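Local atomic coordinates of cyclopropane mycolic acid synthase 1 (Mycobacterium tuberculosis, PDB entry 1KPH), a protein that catalyses the formation of the distal cyclopropane ring of alpha mycolic acids by transferring a methylene group from S-adenosyl-L-methionine to a double bond. Residues T67-G72 and D131-I136; D148-L153 and G162-H167; V88-L93 and R114-L119; Q125-V130 and A154-P159. All coordinates share one frame; numbering follows the deposited sequence.

Interaction 1: T67-G72 and D131-I136; sequences TLLDVG and DRIVSI. With SAH (S-adenosyl-L-homocysteine), chain F.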
# COMPACT_ATOMS: atom_id res chain seq x y z
N THR A 67 5.62 -12.15 -15.78
CA THR A 67 5.99 -10.77 -15.51
C THR A 67 4.96 -10.19 -14.56
O THR A 67 3.77 -10.12 -14.90
CB THR A 67 6.02 -9.92 -16.80
OG1 THR A 67 7.04 -10.41 -17.68
CG2 THR A 67 6.31 -8.46 -16.46
N LEU A 68 5.40 -9.80 -13.38
CA LEU A 68 4.51 -9.23 -12.36
C LEU A 68 4.61 -7.72 -12.30
O LEU A 68 5.71 -7.16 -12.23
CB LEU A 68 4.84 -9.82 -10.98
CG LEU A 68 4.16 -9.19 -9.77
CD1 LEU A 68 2.67 -9.53 -9.76
CD2 LEU A 68 4.82 -9.69 -8.49
N LEU A 69 3.46 -7.06 -12.33
CA LEU A 69 3.41 -5.60 -12.25
C LEU A 69 3.04 -5.19 -10.83
O LEU A 69 2.01 -5.60 -10.32
CB LEU A 69 2.37 -5.05 -13.22
CG LEU A 69 2.14 -3.53 -13.15
CD1 LEU A 69 3.38 -2.79 -13.62
CD2 LEU A 69 0.94 -3.16 -14.02
N ASP A 70 3.89 -4.39 -10.19
CA ASP A 70 3.60 -3.91 -8.84
C ASP A 70 3.27 -2.42 -8.93
O ASP A 70 4.17 -1.59 -9.07
CB ASP A 70 4.80 -4.10 -7.91
CG ASP A 70 4.51 -3.67 -6.48
OD1 ASP A 70 3.55 -2.89 -6.27
OD2 ASP A 70 5.24 -4.09 -5.56
N VAL A 71 1.98 -2.10 -8.85
CA VAL A 71 1.53 -0.71 -8.92
C VAL A 71 1.69 -0.05 -7.56
O VAL A 71 0.96 -0.35 -6.62
CB VAL A 71 0.05 -0.64 -9.35
CG1 VAL A 71 -0.40 0.81 -9.44
CG2 VAL A 71 -0.13 -1.33 -10.69
N GLY A 72 2.65 0.87 -7.47
CA GLY A 72 2.91 1.53 -6.21
C GLY A 72 3.86 0.64 -5.42
O GLY A 72 3.62 0.33 -4.26
N ASP A 131 1.49 -10.35 -16.89
CA ASP A 131 0.78 -11.58 -16.58
C ASP A 131 -0.08 -11.47 -15.32
O ASP A 131 -1.20 -11.98 -15.28
CB ASP A 131 1.77 -12.74 -16.42
CG ASP A 131 2.54 -13.01 -17.71
OD1 ASP A 131 1.90 -13.39 -18.71
OD2 ASP A 131 3.77 -12.84 -17.71
N ARG A 132 0.45 -10.81 -14.30
CA ARG A 132 -0.27 -10.65 -13.04
C ARG A 132 -0.06 -9.26 -12.46
O ARG A 132 0.90 -8.57 -12.81
CB ARG A 132 0.18 -11.71 -12.03
CG ARG A 132 -0.13 -13.15 -12.44
CD ARG A 132 -1.63 -13.41 -12.45
NE ARG A 132 -1.95 -14.81 -12.72
CZ ARG A 132 -1.94 -15.36 -13.93
NH1 ARG A 132 -1.62 -14.63 -14.99
NH2 ARG A 132 -2.23 -16.65 -14.08
N ILE A 133 -0.96 -8.85 -11.58
CA ILE A 133 -0.84 -7.54 -10.96
C ILE A 133 -1.03 -7.59 -9.45
O ILE A 133 -1.87 -8.32 -8.93
CB ILE A 133 -1.89 -6.55 -11.51
CG1 ILE A 133 -1.74 -6.40 -13.03
CG2 ILE A 133 -1.72 -5.19 -10.83
CD1 ILE A 133 -2.76 -5.46 -13.65
N VAL A 134 -0.24 -6.79 -8.75
CA VAL A 134 -0.35 -6.69 -7.30
C VAL A 134 -0.25 -5.21 -6.97
O VAL A 134 0.55 -4.49 -7.56
CB VAL A 134 0.78 -7.48 -6.57
CG1 VAL A 134 2.14 -6.92 -6.94
CG2 VAL A 134 0.56 -7.41 -5.06
N SER A 135 -1.10 -4.75 -6.07
CA SER A 135 -1.07 -3.35 -5.66
C SER A 135 -1.45 -3.30 -4.20
O SER A 135 -2.58 -3.63 -3.82
CB SER A 135 -2.04 -2.51 -6.50
OG SER A 135 -1.87 -1.13 -6.19
N ILE A 136 -0.49 -2.88 -3.38
CA ILE A 136 -0.70 -2.81 -1.94
C ILE A 136 -0.57 -1.39 -1.40
O ILE A 136 0.51 -0.79 -1.47
CB ILE A 136 0.30 -3.73 -1.20
CG1 ILE A 136 0.10 -5.17 -1.66
CG2 ILE A 136 0.10 -3.61 0.30
CD1 ILE A 136 1.26 -6.09 -1.37
N SAH F . 3.23 -1.17 -1.95
CA SAH F . 4.32 -0.71 -1.09
CB SAH F . 4.25 0.82 -0.86
CG SAH F . 2.90 1.44 -0.43
C SAH F . 4.30 -1.43 0.26
OXT SAH F . 5.26 -1.28 1.03
C5' SAH F . 2.05 3.84 -1.63
C4' SAH F . 2.83 3.61 -2.92
O4' SAH F . 1.99 3.69 -4.11
C3' SAH F . 3.96 4.61 -3.13
O3' SAH F . 5.14 3.90 -3.58
C2' SAH F . 3.42 5.55 -4.18
O2' SAH F . 4.45 6.21 -4.91
C1' SAH F . 2.59 4.65 -5.02
N9 SAH F . 1.56 5.34 -5.80
C8 SAH F . 0.62 6.25 -5.44
N7 SAH F . -0.16 6.70 -6.37
C5 SAH F . 0.31 6.02 -7.49
C6 SAH F . -0.09 6.00 -8.98
N6 SAH F . -1.10 6.74 -9.48
N1 SAH F . 0.64 5.18 -9.81
C2 SAH F . 1.65 4.43 -9.29
N3 SAH F . 2.09 4.37 -8.01
C4 SAH F . 1.37 5.19 -7.16
O HOH W 1 1.80 -2.02 -4.49
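T67 and D131 open the pairing of two neighbouring parallel strands, 67-71 and 132-136. The D131 carboxylate reaches back across the gap, and its OD2 takes the T67 N-H at 2.8 Å through the anti lone pair. T67 O is held in return by the backbone N of D131 and, weakly, by that of R132. L68 swings CG anti to its backbone N (chi1 171°), which brings CD1 to the R132 carbonyl and within 3.9 Å of V134 CG1. L69 is bonded from both its ends: its N donates to R132 O at 3.0 Å and its O receives V134 N. L69 CD2, on the face of the sheet opposite L68, lies beside I133 CG1. D70, back on the L68 face, rests CB against V134 CG1, while its OD1 lies 2.6 Å from a water that also accepts a bond from I136 N. V71 N donates to V134 O, and V71 O accepts the S135 hydroxyl, OG to O 3.0 Å. OG, anti to the S135 backbone N (chi1 -173°), is directed at this carbonyl. At G72 the chain leaves the strand with a positive phi of 85°, and the ribose of S-adenosyl-L-homocysteine lies close against it. G72 O and I136 O then each accept a bond from the amino N of this ligand, both at 2.8 Å. Two central parallel strands that end together at the cofactor product, the first running into a glycine-rich turn, are characteristic of the Rossmann-like fold of S-adenosylmethionine-dependent methyltransferases.

Interaction 2: D148-L153 and G162-H167; sequences DAFFSL and GVMLLH. With CO3 (carbonate ion), chain E.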
# COMPACT_ATOMS: atom_id res chain seq x y z
N ASP A 148 -12.29 3.86 -11.72
CA ASP A 148 -12.77 3.21 -12.93
C ASP A 148 -11.67 3.08 -13.99
O ASP A 148 -11.54 2.04 -14.64
CB ASP A 148 -13.96 3.98 -13.50
CG ASP A 148 -14.58 3.29 -14.69
OD1 ASP A 148 -14.22 3.63 -15.84
OD2 ASP A 148 -15.42 2.39 -14.47
N ALA A 149 -10.88 4.14 -14.15
CA ALA A 149 -9.80 4.12 -15.13
C ALA A 149 -8.76 3.07 -14.75
O ALA A 149 -8.24 2.36 -15.62
CB ALA A 149 -9.15 5.50 -15.22
N PHE A 150 -8.46 2.98 -13.46
CA PHE A 150 -7.48 2.01 -13.00
C PHE A 150 -7.89 0.58 -13.34
O PHE A 150 -7.12 -0.17 -13.94
CB PHE A 150 -7.26 2.13 -11.49
CG PHE A 150 -6.28 1.13 -10.95
CD1 PHE A 150 -4.95 1.15 -11.37
CD2 PHE A 150 -6.70 0.14 -10.07
CE1 PHE A 150 -4.05 0.19 -10.92
CE2 PHE A 150 -5.80 -0.83 -9.61
CZ PHE A 150 -4.48 -0.81 -10.04
N PHE A 151 -9.11 0.19 -12.95
CA PHE A 151 -9.57 -1.17 -13.24
C PHE A 151 -9.69 -1.44 -14.73
O PHE A 151 -9.54 -2.58 -15.18
CB PHE A 151 -10.91 -1.44 -12.55
CG PHE A 151 -10.79 -1.65 -11.06
CD1 PHE A 151 -10.79 -0.57 -10.19
CD2 PHE A 151 -10.65 -2.94 -10.54
CE1 PHE A 151 -10.66 -0.77 -8.81
CE2 PHE A 151 -10.52 -3.15 -9.17
CZ PHE A 151 -10.52 -2.06 -8.31
N SER A 152 -9.96 -0.39 -15.50
CA SER A 152 -10.07 -0.53 -16.95
C SER A 152 -8.70 -0.93 -17.48
O SER A 152 -8.58 -1.89 -18.24
CB SER A 152 -10.51 0.80 -17.58
OG SER A 152 -10.59 0.69 -18.99
N LEU A 153 -7.68 -0.20 -17.06
CA LEU A 153 -6.30 -0.47 -17.48
C LEU A 153 -5.87 -1.85 -16.99
O LEU A 153 -5.29 -2.63 -17.75
CB LEU A 153 -5.35 0.59 -16.91
CG LEU A 153 -3.85 0.38 -17.17
CD1 LEU A 153 -3.58 0.36 -18.67
CD2 LEU A 153 -3.05 1.48 -16.49
N GLY A 162 -5.60 -13.71 -16.40
CA GLY A 162 -5.00 -12.76 -15.49
C GLY A 162 -5.66 -12.62 -14.13
O GLY A 162 -6.85 -12.90 -13.96
N VAL A 163 -4.88 -12.17 -13.15
CA VAL A 163 -5.37 -11.98 -11.79
C VAL A 163 -4.69 -10.78 -11.14
O VAL A 163 -3.48 -10.60 -11.28
CB VAL A 163 -5.08 -13.21 -10.90
CG1 VAL A 163 -5.66 -13.00 -9.51
CG2 VAL A 163 -5.64 -14.46 -11.53
N MET A 164 -5.47 -9.96 -10.45
CA MET A 164 -4.94 -8.80 -9.75
C MET A 164 -5.31 -8.87 -8.27
O MET A 164 -6.47 -9.05 -7.92
CB MET A 164 -5.46 -7.47 -10.32
CG MET A 164 -5.21 -6.28 -9.38
SD MET A 164 -5.44 -4.60 -10.06
CE MET A 164 -7.26 -4.47 -10.06
N LEU A 165 -4.30 -8.74 -7.41
CA LEU A 165 -4.54 -8.75 -5.98
C LEU A 165 -4.47 -7.28 -5.59
O LEU A 165 -3.40 -6.67 -5.63
CB LEU A 165 -3.47 -9.57 -5.24
CG LEU A 165 -3.61 -9.81 -3.73
CD1 LEU A 165 -3.41 -8.51 -2.97
CD2 LEU A 165 -4.97 -10.40 -3.41
N LEU A 166 -5.62 -6.71 -5.25
CA LEU A 166 -5.69 -5.31 -4.84
C LEU A 166 -5.87 -5.27 -3.34
O LEU A 166 -6.87 -5.75 -2.80
CB LEU A 166 -6.86 -4.61 -5.53
CG LEU A 166 -7.07 -3.14 -5.12
CD1 LEU A 166 -5.86 -2.32 -5.55
CD2 LEU A 166 -8.35 -2.60 -5.76
N HIS A 167 -4.88 -4.69 -2.66
CA HIS A 167 -4.87 -4.58 -1.22
C HIS A 167 -4.99 -3.11 -0.87
O HIS A 167 -4.13 -2.30 -1.23
CB HIS A 167 -3.56 -5.21 -0.70
CG HIS A 167 -3.30 -5.00 0.76
ND1 HIS A 167 -2.77 -5.99 1.56
CD2 HIS A 167 -3.39 -3.89 1.54
CE1 HIS A 167 -2.55 -5.50 2.77
NE2 HIS A 167 -2.91 -4.23 2.78
C CO3 E . -2.41 -0.72 3.48
O1 CO3 E . -2.14 -2.03 4.15
O2 CO3 E . -2.01 0.44 4.05
O3 CO3 E . -3.07 -0.70 2.28
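M164 and L166, alternate residues on one face of strand 163-171, project toward the rings of F150 and F151 on helix 147-157. The backbones are far apart, with axes 11.6 Å from each other, so these four buried side chains make the whole contact. M164 is the longest projection. It runs out extended as far as its sulfur and then bends (chi3 77°), which turns the terminal methyl into the groove between the two rings. The sulfur itself comes near F150, SD to CE2 3.8 Å, in a Met-aromatic contact that is oblique to the ring. CE, lodged between the rings, approaches F151 obliquely as well, 3.6 Å from CE2, the two side chains crossing at about a right angle. The fork of L166 sits next to this methyl with one branch toward each ring: CD2 presses on F151 CZ at 3.4 Å, a tight fit, and CD1 turns to F150 CE2 at 4.3 Å. Both rings are thus touched by the methionine and by the leucine. The rings also brace each other, F150 CD2 lying over the outer part of one F151 face. On the other side of the strand H167 points away from the helix and donates from NE2 to a carbonate oxygen, O1, at 2.7 Å. Helix and strand belong to the beta-alpha-beta unit 132-136, 147-157, 163-171. F150 continues the packing toward W123 and F142, F151 and L166 meet helix 208-217, and M164 and L166 lie against I133 and S135 of the adjacent strand 132-136.

Interaction 3: V88-L93 and R114-L119; sequences VNVVGL and RSKRVL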
# COMPACT_ATOMS: atom_id res chain seq x y z
N VAL A 88 9.88 -14.75 -10.81
CA VAL A 88 9.17 -14.08 -11.89
C VAL A 88 9.89 -12.78 -12.22
O VAL A 88 10.67 -12.28 -11.41
CB VAL A 88 7.72 -13.73 -11.49
CG1 VAL A 88 6.97 -14.98 -11.08
CG2 VAL A 88 7.74 -12.71 -10.34
N ASN A 89 9.63 -12.25 -13.41
CA ASN A 89 10.21 -10.98 -13.84
C ASN A 89 9.30 -9.95 -13.16
O ASN A 89 8.18 -10.29 -12.78
CB ASN A 89 10.10 -10.80 -15.36
CG ASN A 89 10.81 -11.89 -16.12
OD1 ASN A 89 10.20 -12.57 -16.95
ND2 ASN A 89 12.10 -12.07 -15.85
N VAL A 90 9.77 -8.72 -13.02
CA VAL A 90 8.94 -7.71 -12.38
C VAL A 90 9.06 -6.32 -12.98
O VAL A 90 10.05 -5.98 -13.62
CB VAL A 90 9.27 -7.59 -10.86
CG1 VAL A 90 8.87 -8.86 -10.13
CG2 VAL A 90 10.75 -7.31 -10.67
N VAL A 91 8.01 -5.54 -12.75
CA VAL A 91 7.92 -4.16 -13.19
C VAL A 91 7.26 -3.43 -12.03
O VAL A 91 6.17 -3.81 -11.59
CB VAL A 91 7.05 -4.03 -14.46
CG1 VAL A 91 6.90 -2.56 -14.84
CG2 VAL A 91 7.68 -4.81 -15.60
N GLY A 92 7.93 -2.41 -11.50
CA GLY A 92 7.38 -1.66 -10.39
C GLY A 92 7.15 -0.21 -10.74
O GLY A 92 7.98 0.41 -11.41
N LEU A 93 6.03 0.34 -10.29
CA LEU A 93 5.68 1.73 -10.56
C LEU A 93 5.56 2.53 -9.27
O LEU A 93 5.03 2.04 -8.28
CB LEU A 93 4.35 1.79 -11.32
CG LEU A 93 4.25 1.01 -12.63
CD1 LEU A 93 2.83 1.10 -13.18
CD2 LEU A 93 5.26 1.56 -13.63
N ARG A 114 16.39 -12.75 -13.51
CA ARG A 114 15.11 -12.23 -14.00
C ARG A 114 15.12 -10.74 -14.33
O ARG A 114 15.90 -9.97 -13.79
CB ARG A 114 13.99 -12.51 -12.99
CG ARG A 114 13.66 -13.98 -12.85
CD ARG A 114 13.24 -14.59 -14.18
NE ARG A 114 12.96 -16.02 -14.05
CZ ARG A 114 12.63 -16.82 -15.05
NH1 ARG A 114 12.53 -16.35 -16.29
NH2 ARG A 114 12.39 -18.10 -14.81
N SER A 115 14.22 -10.36 -15.25
CA SER A 115 14.09 -8.97 -15.68
C SER A 115 13.46 -8.15 -14.57
O SER A 115 12.45 -8.55 -13.98
CB SER A 115 13.21 -8.91 -16.93
OG SER A 115 12.87 -7.57 -17.27
N LYS A 116 14.05 -6.99 -14.27
CA LYS A 116 13.53 -6.13 -13.22
C LYS A 116 13.53 -4.68 -13.66
O LYS A 116 14.56 -4.13 -14.06
CB LYS A 116 14.39 -6.26 -11.95
CG LYS A 116 14.74 -7.68 -11.60
CD LYS A 116 15.60 -7.75 -10.35
CE LYS A 116 16.40 -9.04 -10.34
NZ LYS A 116 17.24 -9.13 -11.57
N ARG A 117 12.36 -4.05 -13.57
CA ARG A 117 12.22 -2.66 -13.97
C ARG A 117 11.43 -1.84 -12.95
O ARG A 117 10.41 -2.29 -12.45
CB ARG A 117 11.52 -2.55 -15.32
CG ARG A 117 12.36 -2.98 -16.50
CD ARG A 117 11.76 -2.42 -17.78
NE ARG A 117 10.51 -3.07 -18.13
CZ ARG A 117 9.49 -2.47 -18.74
NH1 ARG A 117 9.58 -1.18 -19.07
NH2 ARG A 117 8.40 -3.15 -19.04
N VAL A 118 11.92 -0.64 -12.66
CA VAL A 118 11.25 0.28 -11.75
C VAL A 118 11.11 1.60 -12.50
O VAL A 118 12.10 2.15 -13.00
CB VAL A 118 12.06 0.49 -10.45
CG1 VAL A 118 13.43 1.04 -10.77
CG2 VAL A 118 11.31 1.44 -9.53
N LEU A 119 9.89 2.11 -12.58
CA LEU A 119 9.64 3.35 -13.30
C LEU A 119 9.07 4.46 -12.43
O LEU A 119 8.19 4.24 -11.60
CB LEU A 119 8.67 3.09 -14.46
CG LEU A 119 9.09 2.02 -15.48
CD1 LEU A 119 7.94 1.76 -16.44
CD2 LEU A 119 10.33 2.47 -16.23
O HOH W 2 10.80 -6.66 -16.00
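The R117 guanidinium has V91 CG1 over one face, while V91 CG2 lies 3.9 Å from R117 NH2; the two side chains run side by side in the same direction. At the other end of the contact the aliphatic chain of R114 crosses the N89 side chain at about a right angle, and its guanidinium goes on to a salt bridge with D87. These groups sit on adjacent parallel strands, 89-93 and 116-119, and the turn before the second; helix 97-109 joins the two strands in a beta-alpha-beta unit of the Rossmann-like sheet. Strand 116-119 is the outermost of that sheet within the chain. Four backbone bonds join the pair: V90 N to S115 O, R117 N to V90 O, G92 N to R117 O at 2.7 Å, and L119 N to G92 O at 2.8 Å. With an angle of only 7° between the axes, the register holds from V90-K116 to L93-L119. G92 has no side chain, so in the pair with V118 only the valine projects onto the face toward helices 77-86 and 97-109, which V90 and K116 share. V91, L93, R117 and L119 occupy the other face, where R117 finds its charged partner in E128. The bend of K116 at its last torsion (chi4 58°) carries NZ back to R114 O, 2.7 Å away, and NZ also donates to N112 O. A water bonded to S115 OG donates to V90 O at 2.6 Å. L93 and L119 lie alongside each other, with L93 CD2 3.8 Å from L119 CB.

Interaction 4: Q125-V130 and A154-P159; sequences QFDEPV and AHRLLP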
# COMPACT_ATOMS: atom_id res chain seq x y z
N GLN A 125 0.46 6.26 -16.85
CA GLN A 125 1.43 6.39 -17.94
C GLN A 125 2.02 5.03 -18.32
O GLN A 125 3.02 4.97 -19.04
CB GLN A 125 2.56 7.33 -17.51
CG GLN A 125 2.08 8.68 -17.02
CD GLN A 125 3.19 9.47 -16.35
OE1 GLN A 125 3.80 9.01 -15.39
NE2 GLN A 125 3.44 10.68 -16.85
N PHE A 126 1.41 3.96 -17.84
CA PHE A 126 1.89 2.61 -18.13
C PHE A 126 0.83 1.82 -18.90
O PHE A 126 -0.27 1.60 -18.41
CB PHE A 126 2.22 1.86 -16.84
CG PHE A 126 2.77 0.48 -17.07
CD1 PHE A 126 4.13 0.29 -17.34
CD2 PHE A 126 1.93 -0.63 -17.05
CE1 PHE A 126 4.63 -0.99 -17.58
CE2 PHE A 126 2.43 -1.91 -17.29
CZ PHE A 126 3.78 -2.09 -17.56
N ASP A 127 1.18 1.40 -20.11
CA ASP A 127 0.27 0.64 -20.95
C ASP A 127 1.02 -0.51 -21.59
O ASP A 127 1.24 -0.55 -22.80
CB ASP A 127 -0.32 1.56 -22.03
CG ASP A 127 -1.32 0.85 -22.92
OD1 ASP A 127 -2.25 0.21 -22.39
OD2 ASP A 127 -1.17 0.92 -24.16
N GLU A 128 1.42 -1.46 -20.76
CA GLU A 128 2.17 -2.62 -21.22
C GLU A 128 1.59 -3.91 -20.65
O GLU A 128 1.26 -3.97 -19.46
CB GLU A 128 3.63 -2.45 -20.81
CG GLU A 128 4.54 -3.60 -21.15
CD GLU A 128 6.00 -3.19 -21.08
OE1 GLU A 128 6.36 -2.46 -20.13
OE2 GLU A 128 6.77 -3.59 -21.98
N PRO A 129 1.45 -4.94 -21.49
CA PRO A 129 0.90 -6.23 -21.04
C PRO A 129 1.74 -6.90 -19.96
O PRO A 129 2.97 -6.93 -20.05
CB PRO A 129 0.85 -7.06 -22.32
CG PRO A 129 0.74 -6.03 -23.40
CD PRO A 129 1.71 -4.97 -22.93
N VAL A 130 1.06 -7.42 -18.94
CA VAL A 130 1.72 -8.12 -17.84
C VAL A 130 0.89 -9.36 -17.55
O VAL A 130 -0.28 -9.43 -17.92
CB VAL A 130 1.81 -7.25 -16.56
CG1 VAL A 130 2.61 -5.99 -16.86
CG2 VAL A 130 0.41 -6.89 -16.06
N ALA A 154 -6.14 -2.13 -15.72
CA ALA A 154 -5.78 -3.41 -15.14
C ALA A 154 -6.34 -4.57 -15.96
O ALA A 154 -5.63 -5.52 -16.28
CB ALA A 154 -6.29 -3.49 -13.71
N HIS A 155 -7.62 -4.48 -16.31
CA HIS A 155 -8.26 -5.53 -17.08
C HIS A 155 -7.68 -5.62 -18.49
O HIS A 155 -7.56 -6.71 -19.06
CB HIS A 155 -9.77 -5.28 -17.15
CG HIS A 155 -10.55 -6.43 -17.70
ND1 HIS A 155 -10.63 -6.70 -19.05
CD2 HIS A 155 -11.26 -7.40 -17.09
CE1 HIS A 155 -11.37 -7.78 -19.24
NE2 HIS A 155 -11.76 -8.23 -18.06
N ARG A 156 -7.30 -4.47 -19.05
CA ARG A 156 -6.74 -4.44 -20.39
C ARG A 156 -5.32 -5.01 -20.47
O ARG A 156 -4.96 -5.66 -21.45
CB ARG A 156 -6.75 -2.99 -20.92
CG ARG A 156 -6.19 -2.85 -22.33
CD ARG A 156 -6.35 -1.43 -22.85
NE ARG A 156 -5.71 -0.45 -21.98
CZ ARG A 156 -5.69 0.86 -22.22
NH1 ARG A 156 -6.29 1.35 -23.30
NH2 ARG A 156 -5.09 1.69 -21.37
N LEU A 157 -4.51 -4.77 -19.44
CA LEU A 157 -3.13 -5.25 -19.43
C LEU A 157 -2.96 -6.73 -19.06
O LEU A 157 -1.93 -7.33 -19.36
CB LEU A 157 -2.29 -4.39 -18.48
CG LEU A 157 -2.27 -2.89 -18.75
CD1 LEU A 157 -1.28 -2.22 -17.80
CD2 LEU A 157 -1.88 -2.61 -20.19
N LEU A 158 -3.96 -7.32 -18.42
CA LEU A 158 -3.89 -8.72 -18.00
C LEU A 158 -4.24 -9.72 -19.09
O LEU A 158 -5.01 -9.42 -20.01
CB LEU A 158 -4.81 -8.96 -16.81
CG LEU A 158 -4.39 -8.45 -15.43
CD1 LEU A 158 -5.56 -8.57 -14.47
CD2 LEU A 158 -3.20 -9.25 -14.93
N PRO A 159 -3.67 -10.93 -19.01
CA PRO A 159 -3.94 -12.00 -19.98
C PRO A 159 -5.37 -12.46 -19.79
O PRO A 159 -6.12 -11.87 -19.00
CB PRO A 159 -2.94 -13.09 -19.59
CG PRO A 159 -1.84 -12.33 -18.89
CD PRO A 159 -2.62 -11.34 -18.07
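L157 O, near the end of helix 147-157, receives the backbone N of V130 at 3.0 Å. P129 CA adds a CH...O contact to the same oxygen at 3.5 Å. This bond ties the end of a Rossmann-fold helix to the loop that leads into strand 132-136. L158 is the first residue to leave helical backbone angles, although its N still bonds back to A154 O. L157 also makes the main apolar contact. Its CG stands opposite its carbonyl carbon (chi1 -56°), and the side chain extends toward the loop until its two methyls straddle E128 O, each 3.5 Å away. CD1 continues to the edge of the F126 ring, 3.7 Å from CD2, while E128 N lies over one face of that ring. V130 CG2 packs more loosely against L157 CB and L158 CD2. On the outer side D127 and R156 pair by charge: OD1 sits above one face of the guanidinium, 3.4 Å from NH2, and no N-H points at it. The carboxylate and guanidinium planes are 56° apart, so this is an electrostatic pairing without hydrogen-bond geometry. E128 has R117 as the partner of its carboxylate. F126 and V130 reach inward to L69 of strand 67-71, and L158 turns to I133. After the helix the chain passes close by the loop, where the P159 ring brings CD to within 3.0 Å of V130 O.

How the interactions relate
Interactions 1, 2 and 3 all reach one sheet, with interaction 1 at its middle. Strand 67-71 bonds outward to interaction 3 (D70 N to V91 O, 2.7 Å), and strand 132-136 bonds to the strand of interaction 2 (S135 O to H167 N, 2.8 Å). Interactions 2 and 3 are separate, their centres about 18 Å apart. Interaction 4 shares helix 147-157 with interaction 2, packs L158 CD2 on I133 CG1 of interaction 1 at 3.7 Å, and meets interaction 3 where L93 CD1 lies 3.8 Å from F126 CB. The cofactor product binds interaction 1 directly. The L93 side chain is about 4 Å from bound S-adenosyl-L-homocysteine. The F126 side chain is about 8 Å from bound S-adenosyl-L-homocysteine.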